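Local coordinates for poly(ADP-ribose) glycohydrolase (PDB 3SIG), which hydrolyses the ribose-ribose glycosidic bonds of poly(ADP-ribose), releasing ADP-ribose, which is bound here as the product, at residues G198-V203 with G218-G223. Sequence-based numbering, arbitrary orientation.
Sequences GRAAKV and GAWGCG. With AR6 ([(2R,3S,4R,5R)-5-(6-aminopurin-9-yl)-3,4-dihydroxy-oxolan-2-yl]methyl [hydroxy-[[(2R,3S,4R,5S)-3,4,5-trihydroxyoxolan-2-yl]methoxy]phosphoryl] hydrogen phosphate), chain B.
Trp220 reaches from the phosphate-binding loop of the macrodomain fold to Arg199 and Ala200 on helix 189-209, a buried apolar contact behind the ADP-ribose pocket. The loop follows strand 214-217, and residues Ala219 to Cys222 form a type II beta turn. With CG anti to the backbone N (chi1 -178°), the indole extends from the turn to the helix and meets it with its six-membered ring. Arg199 comes at the ring's edge: its CB lies in the ring plane, and CG approaches Trp220 CH2 at 3.7 Å. Beside this, the methyl CB of Ala200 packs on Trp220 CZ3 at 4.0 Å. Only the aliphatic part of Arg199 is used here; the chain bends at chi3, and the guanidinium, its plane 74° from that of the indole, forms a salt bridge with Asp145. The indole NE1 is hydrogen-bonded to the carbonyl oxygen of Ser175, which helps to fix the ring's rotation. Were Trp220 an alanine, the Ser175 carbonyl would probably lose its donor and a gap would open between turn and helix. On the ligand side the same loop grips one phosphate of ADP-ribose: Gly221 N gives a weak bond to O1B, bent to 127°, while Gly223 N, just past the turn, makes a straighter one to O2B at 2.9 Å.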
# COMPACT_ATOMS: atom_id res chain seq x y z
N GLY A 198 -13.67 -9.79 0.73
CA GLY A 198 -13.12 -10.56 -0.37
C GLY A 198 -11.79 -10.03 -0.85
O GLY A 198 -10.83 -10.78 -1.16
N ARG A 199 -11.70 -8.72 -0.97
CA ARG A 199 -10.52 -8.06 -1.48
C ARG A 199 -9.37 -8.11 -0.50
O ARG A 199 -8.25 -8.43 -0.87
CB ARG A 199 -10.88 -6.63 -1.90
CG ARG A 199 -9.84 -5.93 -2.77
CD ARG A 199 -10.40 -4.69 -3.42
NE ARG A 199 -11.53 -5.02 -4.29
CZ ARG A 199 -12.35 -4.13 -4.81
NH1 ARG A 199 -13.38 -4.55 -5.54
NH2 ARG A 199 -12.22 -2.85 -4.56
N ALA A 200 -9.64 -7.79 0.75
CA ALA A 200 -8.62 -7.92 1.78
C ALA A 200 -8.10 -9.35 1.92
O ALA A 200 -6.90 -9.57 2.11
CB ALA A 200 -9.14 -7.42 3.13
N ALA A 201 -8.97 -10.33 1.77
CA ALA A 201 -8.52 -11.69 1.84
C ALA A 201 -7.52 -11.98 0.72
O ALA A 201 -6.53 -12.71 0.91
CB ALA A 201 -9.66 -12.64 1.75
N LYS A 202 -7.79 -11.43 -0.46
CA LYS A 202 -6.91 -11.61 -1.61
C LYS A 202 -5.57 -10.89 -1.45
O LYS A 202 -4.51 -11.39 -1.86
CB LYS A 202 -7.66 -11.22 -2.91
CG LYS A 202 -8.74 -12.17 -3.24
CD LYS A 202 -9.57 -11.74 -4.44
CE LYS A 202 -10.56 -12.83 -4.82
NZ LYS A 202 -11.36 -12.46 -6.02
N VAL A 203 -5.59 -9.71 -0.85
CA VAL A 203 -4.35 -9.02 -0.52
C VAL A 203 -3.49 -9.89 0.41
O VAL A 203 -2.27 -10.06 0.18
CB VAL A 203 -4.67 -7.68 0.20
CG1 VAL A 203 -3.42 -7.09 0.82
CG2 VAL A 203 -5.29 -6.68 -0.79
N GLY A 218 -3.26 -0.92 7.34
CA GLY A 218 -3.73 0.35 7.92
C GLY A 218 -5.16 0.59 7.51
O GLY A 218 -5.89 -0.35 7.14
N ALA A 219 -5.54 1.86 7.56
CA ALA A 219 -6.91 2.30 7.35
C ALA A 219 -7.25 2.48 5.88
O ALA A 219 -7.69 3.52 5.42
CB ALA A 219 -7.15 3.59 8.13
N TRP A 220 -7.00 1.41 5.14
CA TRP A 220 -7.24 1.25 3.71
C TRP A 220 -8.63 1.74 3.34
O TRP A 220 -9.62 1.34 3.97
CB TRP A 220 -7.14 -0.23 3.41
CG TRP A 220 -7.29 -0.68 2.00
CD1 TRP A 220 -6.70 -0.18 0.87
CD2 TRP A 220 -8.03 -1.82 1.61
NE1 TRP A 220 -7.04 -0.96 -0.21
CE2 TRP A 220 -7.84 -1.98 0.23
CE3 TRP A 220 -8.84 -2.75 2.31
CZ2 TRP A 220 -8.45 -3.01 -0.49
CZ3 TRP A 220 -9.44 -3.77 1.60
CH2 TRP A 220 -9.25 -3.88 0.21
N GLY A 221 -8.72 2.67 2.40
CA GLY A 221 -10.01 3.12 1.92
C GLY A 221 -10.70 4.17 2.77
O GLY A 221 -11.78 4.62 2.39
N CYS A 222 -10.12 4.56 3.90
CA CYS A 222 -10.85 5.32 4.90
C CYS A 222 -10.61 6.82 4.91
O CYS A 222 -11.07 7.50 5.84
CB CYS A 222 -10.58 4.77 6.31
SG CYS A 222 -11.10 3.08 6.57
N GLY A 223 -9.88 7.31 3.91
CA GLY A 223 -9.64 8.73 3.76
C GLY A 223 -10.30 9.24 2.52
O GLY A 223 -11.52 9.47 2.49
N1 AR6 B . 0.61 6.19 6.44
C2 AR6 B . -0.33 5.59 7.16
N3 AR6 B . -1.64 5.96 7.24
C4 AR6 B . -1.94 7.03 6.47
C5 AR6 B . -0.96 7.71 5.66
C6 AR6 B . 0.31 7.22 5.69
N6 AR6 B . 1.32 7.85 4.95
N7 AR6 B . -1.67 8.77 4.98
C8 AR6 B . -2.90 8.71 5.39
N9 AR6 B . -3.15 7.71 6.28
PA AR6 B . -5.86 7.44 2.03
PB AR6 B . -7.85 5.76 0.58
C1' AR6 B . -4.37 7.28 6.96
O1A AR6 B . -6.88 8.52 2.11
O1B AR6 B . -7.71 4.28 0.27
C1D AR6 B . -5.04 8.52 -3.05
O1D AR6 B . -5.13 9.71 -3.79
C2' AR6 B . -5.39 8.37 7.14
O2' AR6 B . -6.08 8.19 8.35
O2A AR6 B . -4.53 7.77 1.40
O2B AR6 B . -9.01 6.20 1.41
C2D AR6 B . -5.01 7.40 -4.01
O2D AR6 B . -4.15 7.51 -5.09
C3' AR6 B . -6.31 8.14 6.00
O3' AR6 B . -7.61 8.55 6.26
O3A AR6 B . -6.50 6.16 1.33
C3D AR6 B . -6.42 7.00 -4.16
O3D AR6 B . -6.89 7.79 -5.22
C4' AR6 B . -6.25 6.66 5.75
O4' AR6 B . -5.02 6.23 6.28
C4D AR6 B . -7.00 7.36 -2.84
O4D AR6 B . -6.20 8.38 -2.26
C5' AR6 B . -6.39 6.22 4.30
O5' AR6 B . -5.44 6.88 3.48
C5D AR6 B . -7.14 6.18 -1.88
O5D AR6 B . -7.85 6.62 -0.74